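Local coordinates for protein epidermin decarboxylase (Staphylococcus epidermidis, PDB 1G63) that oxidatively decarboxylates the C-terminal cysteine of the epidermin precursor peptide, using FMN, to form a carbon-carbon double bond, at residues 70-84 with 102-116. Numbering follows the deposited sequence.
With FMN (flavin mononucleotide), chain N.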
loop_
_atom_site.group_PDB
_atom_site.type_symbol
_atom_site.label_atom_id
_atom_site.label_comp_id
_atom_site.label_asym_id
_atom_site.label_seq_id
_atom_site.Cartn_x
_atom_site.Cartn_y
_atom_site.Cartn_z
ATOM N N ILE B 70 -32.931 -7.578 -7.166
ATOM C CA ILE B 70 -33.073 -7.379 -5.732
ATOM C C ILE B 70 -34.502 -6.924 -5.423
ATOM O O ILE B 70 -35.136 -7.426 -4.501
ATOM C CB ILE B 70 -32.056 -6.330 -5.212
ATOM C CG1 ILE B 70 -30.637 -6.897 -5.337
ATOM C CG2 ILE B 70 -32.357 -5.965 -3.757
ATOM C CD1 ILE B 70 -29.533 -5.936 -4.922
ATOM N N VAL B 71 -35.013 -5.991 -6.218
ATOM C CA VAL B 71 -36.355 -5.478 -6.023
ATOM C C VAL B 71 -37.437 -6.528 -6.295
ATOM O O VAL B 71 -38.401 -6.639 -5.538
ATOM C CB VAL B 71 -36.595 -4.234 -6.910
ATOM C CG1 VAL B 71 -38.074 -3.841 -6.889
ATOM C CG2 VAL B 71 -35.729 -3.073 -6.404
ATOM N N GLU B 72 -37.276 -7.297 -7.367
ATOM C CA GLU B 72 -38.256 -8.327 -7.707
ATOM C C GLU B 72 -38.257 -9.455 -6.679
ATOM O O GLU B 72 -39.272 -10.119 -6.479
ATOM C CB GLU B 72 -37.972 -8.907 -9.098
ATOM C CG GLU B 72 -37.943 -7.864 -10.204
ATOM C CD GLU B 72 -37.762 -8.463 -11.592
ATOM O OE1 GLU B 72 -36.866 -9.328 -11.764
ATOM O OE2 GLU B 72 -38.512 -8.055 -12.512
ATOM N N ASN B 73 -37.121 -9.653 -6.018
ATOM C CA ASN B 73 -36.972 -10.703 -5.020
ATOM C C ASN B 73 -37.615 -10.377 -3.676
ATOM O O ASN B 73 -37.628 -11.211 -2.775
ATOM C CB ASN B 73 -35.487 -11.003 -4.802
ATOM C CG ASN B 73 -35.259 -12.189 -3.883
ATOM O OD1 ASN B 73 -34.306 -12.207 -3.090
ATOM N ND2 ASN B 73 -36.121 -13.200 -3.994
ATOM N N HIS B 74 -38.143 -9.171 -3.523
ATOM C CA HIS B 74 -38.762 -8.804 -2.257
ATOM C C HIS B 74 -40.173 -8.241 -2.393
ATOM O O HIS B 74 -40.510 -7.589 -3.373
ATOM C CB HIS B 74 -37.889 -7.785 -1.502
ATOM C CG HIS B 74 -36.528 -8.295 -1.146
ATOM N ND1 HIS B 74 -35.470 -8.283 -2.031
ATOM C CD2 HIS B 74 -36.057 -8.856 -0.007
ATOM C CE1 HIS B 74 -34.407 -8.814 -1.454
ATOM N NE2 HIS B 74 -34.736 -9.171 -0.226
ATOM N N GLU B 75 -40.995 -8.499 -1.387
ATOM C CA GLU B 75 -42.360 -8.004 -1.375
ATOM C C GLU B 75 -42.421 -6.697 -0.590
ATOM O O GLU B 75 -43.269 -5.847 -0.843
ATOM C CB GLU B 75 -43.292 -9.048 -0.751
ATOM C CG GLU B 75 -43.593 -10.233 -1.672
ATOM C CD GLU B 75 -44.505 -11.272 -1.022
ATOM O OE1 GLU B 75 -45.603 -10.903 -0.545
ATOM O OE2 GLU B 75 -44.124 -12.463 -0.987
ATOM N N TYR B 76 -41.508 -6.543 0.360
ATOM C CA TYR B 76 -41.453 -5.336 1.169
ATOM C C TYR B 76 -40.028 -4.807 1.248
ATOM O O TYR B 76 -39.076 -5.569 1.407
ATOM C CB TYR B 76 -41.953 -5.611 2.590
ATOM C CG TYR B 76 -43.193 -6.461 2.660
ATOM C CD1 TYR B 76 -43.118 -7.844 2.532
ATOM C CD2 TYR B 76 -44.449 -5.884 2.852
ATOM C CE1 TYR B 76 -44.260 -8.636 2.594
ATOM C CE2 TYR B 76 -45.598 -6.663 2.917
ATOM C CZ TYR B 76 -45.497 -8.043 2.786
ATOM O OH TYR B 76 -46.630 -8.835 2.848
ATOM N N ILE B 77 -39.891 -3.495 1.135
ATOM C CA ILE B 77 -38.595 -2.845 1.219
ATOM C C ILE B 77 -38.708 -1.731 2.249
ATOM O O ILE B 77 -39.452 -0.771 2.064
ATOM C CB ILE B 77 -38.168 -2.254 -0.138
ATOM C CG1 ILE B 77 -38.069 -3.372 -1.174
ATOM C CG2 ILE B 77 -36.822 -1.544 0.001
ATOM C CD1 ILE B 77 -37.719 -2.896 -2.569
ATOM N N LEU B 78 -37.976 -1.880 3.347
ATOM C CA LEU B 78 -37.991 -0.899 4.417
ATOM C C LEU B 78 -36.677 -0.142 4.469
ATOM O O LEU B 78 -35.607 -0.723 4.297
ATOM C CB LEU B 78 -38.184 -1.581 5.780
ATOM C CG LEU B 78 -39.497 -2.249 6.189
ATOM C CD1 LEU B 78 -39.945 -3.267 5.147
ATOM C CD2 LEU B 78 -39.294 -2.906 7.535
ATOM N N VAL B 79 -36.751 1.159 4.690
ATOM C CA VAL B 79 -35.543 1.935 4.845
ATOM C C VAL B 79 -35.601 2.224 6.346
ATOM O O VAL B 79 -36.346 3.087 6.817
ATOM C CB VAL B 79 -35.558 3.208 3.976
ATOM C CG1 VAL B 79 -36.816 3.969 4.209
ATOM C CG2 VAL B 79 -34.334 4.066 4.288
ATOM N N LEU B 80 -34.822 1.447 7.090
ATOM C CA LEU B 80 -34.803 1.505 8.540
ATOM C C LEU B 80 -33.393 1.278 9.092
ATOM O O LEU B 80 -32.806 0.227 8.874
ATOM C CB LEU B 80 -35.750 0.416 9.068
ATOM C CG LEU B 80 -35.838 0.057 10.548
ATOM C CD1 LEU B 80 -36.509 1.169 11.325
ATOM C CD2 LEU B 80 -36.626 -1.234 10.690
ATOM N N PRO B 81 -32.813 2.286 9.770
ATOM C CA PRO B 81 -33.399 3.607 10.032
ATOM C C PRO B 81 -33.251 4.415 8.752
ATOM O O PRO B 81 -32.371 4.125 7.936
ATOM C CB PRO B 81 -32.519 4.189 11.141
ATOM C CG PRO B 81 -31.669 3.035 11.606
ATOM C CD PRO B 81 -31.491 2.179 10.401
ATOM N N ALA B 82 -34.102 5.419 8.577
ATOM C CA ALA B 82 -34.040 6.260 7.393
ATOM C C ALA B 82 -33.508 7.640 7.763
ATOM O O ALA B 82 -34.115 8.361 8.559
ATOM C CB ALA B 82 -35.414 6.376 6.769
ATOM N N SER B 83 -32.369 7.998 7.181
ATOM C CA SER B 83 -31.735 9.294 7.433
ATOM C C SER B 83 -32.400 10.394 6.614
ATOM O O SER B 83 -33.044 10.125 5.598
ATOM C CB SER B 83 -30.254 9.229 7.058
ATOM O OG SER B 83 -30.103 8.938 5.672
ATOM N N ALA B 84 -32.234 11.636 7.060
ATOM C CA ALA B 84 -32.801 12.767 6.353
ATOM C C ALA B 84 -32.222 12.774 4.943
ATOM O O ALA B 84 -32.937 12.987 3.971
ATOM C CB ALA B 84 -32.453 14.059 7.072
ATOM N N VAL B 102 -31.886 1.001 -5.367
ATOM C CA VAL B 102 -32.898 -0.009 -5.086
ATOM C C VAL B 102 -34.208 0.680 -4.697
ATOM O O VAL B 102 -35.291 0.242 -5.098
ATOM C CB VAL B 102 -32.434 -0.957 -3.941
ATOM C CG1 VAL B 102 -33.630 -1.674 -3.303
ATOM C CG2 VAL B 102 -31.447 -1.978 -4.501
ATOM N N CYS B 103 -34.104 1.763 -3.929
ATOM C CA CYS B 103 -35.281 2.503 -3.498
ATOM C C CYS B 103 -35.998 3.202 -4.645
ATOM O O CYS B 103 -37.212 3.348 -4.604
ATOM C CB CYS B 103 -34.914 3.515 -2.405
ATOM S SG CYS B 103 -34.484 2.745 -0.827
ATOM N N LEU B 104 -35.259 3.632 -5.666
ATOM C CA LEU B 104 -35.893 4.283 -6.810
ATOM C C LEU B 104 -36.691 3.232 -7.576
ATOM O O LEU B 104 -37.862 3.422 -7.894
ATOM C CB LEU B 104 -34.853 4.897 -7.752
ATOM C CG LEU B 104 -35.441 5.500 -9.046
ATOM C CD1 LEU B 104 -35.313 7.015 -9.032
ATOM C CD2 LEU B 104 -34.731 4.935 -10.263
ATOM N N THR B 105 -36.036 2.116 -7.859
ATOM C CA THR B 105 -36.652 1.029 -8.601
ATOM C C THR B 105 -37.874 0.444 -7.896
ATOM O O THR B 105 -38.872 0.123 -8.542
ATOM C CB THR B 105 -35.628 -0.095 -8.857
ATOM O OG1 THR B 105 -34.488 0.446 -9.528
ATOM C CG2 THR B 105 -36.232 -1.190 -9.714
ATOM N N GLY B 106 -37.805 0.314 -6.573
ATOM C CA GLY B 106 -38.923 -0.261 -5.843
ATOM C C GLY B 106 -39.786 0.687 -5.029
ATOM O O GLY B 106 -40.229 0.324 -3.939
ATOM N N TYR B 107 -40.039 1.887 -5.550
ATOM C CA TYR B 107 -40.858 2.879 -4.851
ATOM C C TYR B 107 -42.245 2.364 -4.463
ATOM O O TYR B 107 -42.838 2.828 -3.488
ATOM C CB TYR B 107 -41.014 4.148 -5.702
ATOM C CG TYR B 107 -41.740 3.942 -7.019
ATOM C CD1 TYR B 107 -41.148 3.230 -8.059
ATOM C CD2 TYR B 107 -43.024 4.457 -7.220
ATOM C CE1 TYR B 107 -41.811 3.032 -9.272
ATOM C CE2 TYR B 107 -43.699 4.263 -8.432
ATOM C CZ TYR B 107 -43.085 3.550 -9.453
ATOM O OH TYR B 107 -43.728 3.352 -10.656
ATOM N N GLN B 108 -42.759 1.399 -5.218
ATOM C CA GLN B 108 -44.076 0.839 -4.941
ATOM C C GLN B 108 -44.131 -0.101 -3.734
ATOM O O GLN B 108 -45.203 -0.320 -3.183
ATOM C CB GLN B 108 -44.600 0.135 -6.191
ATOM C CG GLN B 108 -44.867 1.104 -7.337
ATOM C CD GLN B 108 -45.115 0.419 -8.672
ATOM O OE1 GLN B 108 -44.221 -0.223 -9.240
ATOM N NE2 GLN B 108 -46.335 0.554 -9.183
ATOM N N LYS B 109 -42.985 -0.641 -3.317
ATOM C CA LYS B 109 -42.924 -1.556 -2.168
ATOM C C LYS B 109 -42.152 -0.905 -1.017
ATOM O O LYS B 109 -41.748 -1.582 -0.066
ATOM C CB LYS B 109 -42.177 -2.844 -2.526
ATOM C CG LYS B 109 -42.536 -3.484 -3.837
ATOM C CD LYS B 109 -41.615 -4.668 -4.104
ATOM C CE LYS B 109 -41.929 -5.317 -5.435
ATOM N NZ LYS B 109 -41.027 -6.450 -5.709
ATOM N N LEU B 110 -41.960 0.405 -1.106
ATOM C CA LEU B 110 -41.180 1.134 -0.118
ATOM C C LEU B 110 -41.872 1.635 1.153
ATOM O O LEU B 110 -42.946 2.230 1.105
ATOM C CB LEU B 110 -40.503 2.312 -0.823
ATOM C CG LEU B 110 -39.210 2.890 -0.263
ATOM C CD1 LEU B 110 -38.154 1.799 -0.169
ATOM C CD2 LEU B 110 -38.751 4.014 -1.171
ATOM N N PHE B 111 -41.227 1.391 2.289
ATOM C CA PHE B 111 -41.716 1.840 3.594
ATOM C C PHE B 111 -40.570 2.564 4.318
ATOM O O PHE B 111 -39.541 1.967 4.639
ATOM C CB PHE B 111 -42.185 0.655 4.443
ATOM C CG PHE B 111 -43.327 -0.120 3.835
ATOM C CD1 PHE B 111 -43.095 -1.044 2.814
ATOM C CD2 PHE B 111 -44.633 0.082 4.276
ATOM C CE1 PHE B 111 -44.141 -1.756 2.244
ATOM C CE2 PHE B 111 -45.693 -0.626 3.711
ATOM C CZ PHE B 111 -45.444 -1.549 2.690
ATOM N N ILE B 112 -40.758 3.851 4.578
ATOM C CA ILE B 112 -39.734 4.656 5.226
ATOM C C ILE B 112 -39.946 4.952 6.712
ATOM O O ILE B 112 -41.003 5.437 7.109
ATOM C CB ILE B 112 -39.573 5.993 4.474
ATOM C CG1 ILE B 112 -39.188 5.716 3.018
ATOM C CG2 ILE B 112 -38.543 6.871 5.175
ATOM C CD1 ILE B 112 -39.089 6.956 2.165
ATOM N N PHE B 113 -38.932 4.663 7.527
ATOM C CA PHE B 113 -38.997 4.930 8.968
ATOM C C PHE B 113 -37.945 5.976 9.350
ATOM O O PHE B 113 -36.815 5.648 9.698
ATOM C CB PHE B 113 -38.764 3.653 9.777
ATOM C CG PHE B 113 -39.820 2.616 9.580
ATOM C CD1 PHE B 113 -39.732 1.701 8.529
ATOM C CD2 PHE B 113 -40.922 2.561 10.427
ATOM C CE1 PHE B 113 -40.730 0.747 8.330
ATOM C CE2 PHE B 113 -41.922 1.614 10.237
ATOM C CZ PHE B 113 -41.827 0.704 9.187
ATOM N N PRO B 114 -38.316 7.257 9.290
ATOM C CA PRO B 114 -37.397 8.348 9.622
ATOM C C PRO B 114 -36.800 8.270 11.021
ATOM O O PRO B 114 -37.483 7.901 11.979
ATOM C CB PRO B 114 -38.267 9.596 9.462
ATOM C CG PRO B 114 -39.280 9.188 8.441
ATOM C CD PRO B 114 -39.626 7.783 8.871
ATOM N N ASN B 115 -35.517 8.609 11.124
ATOM C CA ASN B 115 -34.828 8.653 12.408
ATOM C C ASN B 115 -33.735 9.708 12.347
ATOM O O ASN B 115 -32.805 9.611 11.544
ATOM C CB ASN B 115 -34.214 7.314 12.787
ATOM C CG ASN B 115 -33.598 7.341 14.181
ATOM O OD1 ASN B 115 -32.378 7.341 14.336
ATOM N ND2 ASN B 115 -34.451 7.389 15.207
ATOM N N MET B 116 -33.857 10.713 13.204
ATOM C CA MET B 116 -32.907 11.806 13.242
ATOM C C MET B 116 -33.236 12.666 14.449
ATOM O O MET B 116 -34.285 12.501 15.066
ATOM C CB MET B 116 -33.048 12.653 11.978
ATOM C CG MET B 116 -34.448 13.248 11.817
ATOM S SD MET B 116 -34.774 14.013 10.216
ATOM C CE MET B 116 -35.212 12.557 9.229
HETATM N N1 FMN N . -28.453 11.501 10.146
HETATM C C2 FMN N . -29.779 11.184 10.290
HETATM O O2 FMN N . -30.610 11.407 9.458
HETATM N N3 FMN N . -30.210 10.553 11.504
HETATM C C4 FMN N . -29.409 10.237 12.547
HETATM O O4 FMN N . -29.886 9.717 13.568
HETATM C C4A FMN N . -27.994 10.602 12.406
HETATM N N5 FMN N . -27.115 10.294 13.352
HETATM C C5A FMN N . -25.781 10.485 13.123
HETATM C C6 FMN N . -24.800 10.051 14.116
HETATM C C7 FMN N . -23.467 10.331 14.016
HETATM C C7M FMN N . -22.467 9.846 15.077
HETATM C C8 FMN N . -22.948 10.883 12.748
HETATM C C8M FMN N . -21.469 11.087 12.527
HETATM C C9 FMN N . -23.870 11.328 11.806
HETATM C C9A FMN N . -25.262 11.155 11.938
HETATM N N10 FMN N . -26.246 11.572 10.989
HETATM C C10 FMN N . -27.586 11.233 11.122
HETATM C "C1'" FMN N . -25.816 12.233 9.747
HETATM C "C2'" FMN N . -25.693 11.178 8.620
HETATM O "O2'" FMN N . -24.796 10.103 8.905
HETATM C "C3'" FMN N . -25.246 11.850 7.323
HETATM O "O3'" FMN N . -26.264 12.816 6.904
HETATM C "C4'" FMN N . -24.958 10.913 6.159
HETATM O "O4'" FMN N . -24.361 11.628 5.049
HETATM C "C5'" FMN N . -26.164 10.129 5.666
HETATM O "O5'" FMN N . -25.771 9.181 4.651
HETATM P P FMN N . -26.701 7.993 4.160
HETATM O O1P FMN N . -27.983 8.605 3.688
HETATM O O2P FMN N . -26.863 7.046 5.288
HETATM O O3P FMN N . -25.892 7.335 2.986
#
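K109, just before strand 110-114, reaches into the turn that follows helix 67-72. Its CB lies 3.6 Å from E75 O, CG stays near the same oxygen, and CD moves on to H74 O. The chain is extended beyond CG, which carries CE between H74 O and V71 O and sets NZ 2.6 Å from V71 O and equally close to H74 O. The ammonium meets H74 O nearly end-on (C=O...N 171°) but stands above the carbonyl plane of V71, whose other face receives the backbone N of H74. This lysine therefore ties the turn, through V71 O and H74 O, to the neighbouring strand, and the carbonyls gathered at the C-terminal side of the helix would probably favour its positive charge. Beside it, V71 packs CG1 on G106 CA and CG2 on T105 CG2 (3.8 Å), joining helices 67-72 and 98-105.

Beyond the turn, strands 76-82 and 110-114 run parallel as neighbours in the Rossmann-like sheet, linked by a beta-alpha-beta crossover whose connection includes helices 84-91 and 98-105. I77 N donates to K109 O, I77 O accepts from F111 N, and V79 repeats the pattern with F111 O and F113 N. On one face I77 CG2 touches L110 CD1 at 3.6 Å; on the other, L78 CG meets the edge of the F113 ring at CE1 (3.9 Å), while helix 165-172 packs against F111 and F113.

A beta bulge after V79, with a cis peptide before P81, shifts the register by one. A82 then bonds through N to F113 O and through O to N115 N, and both segments reach the flavin: A84 N donates to FMN O2 (2.9 Å), and N115 O accepts from FMN N3 (2.8 Å, 168° at the hydrogen). S83 OG caps helix 84-91 by accepting from T86 N and donates a hydrogen bond to FMN O1P on the phosphate.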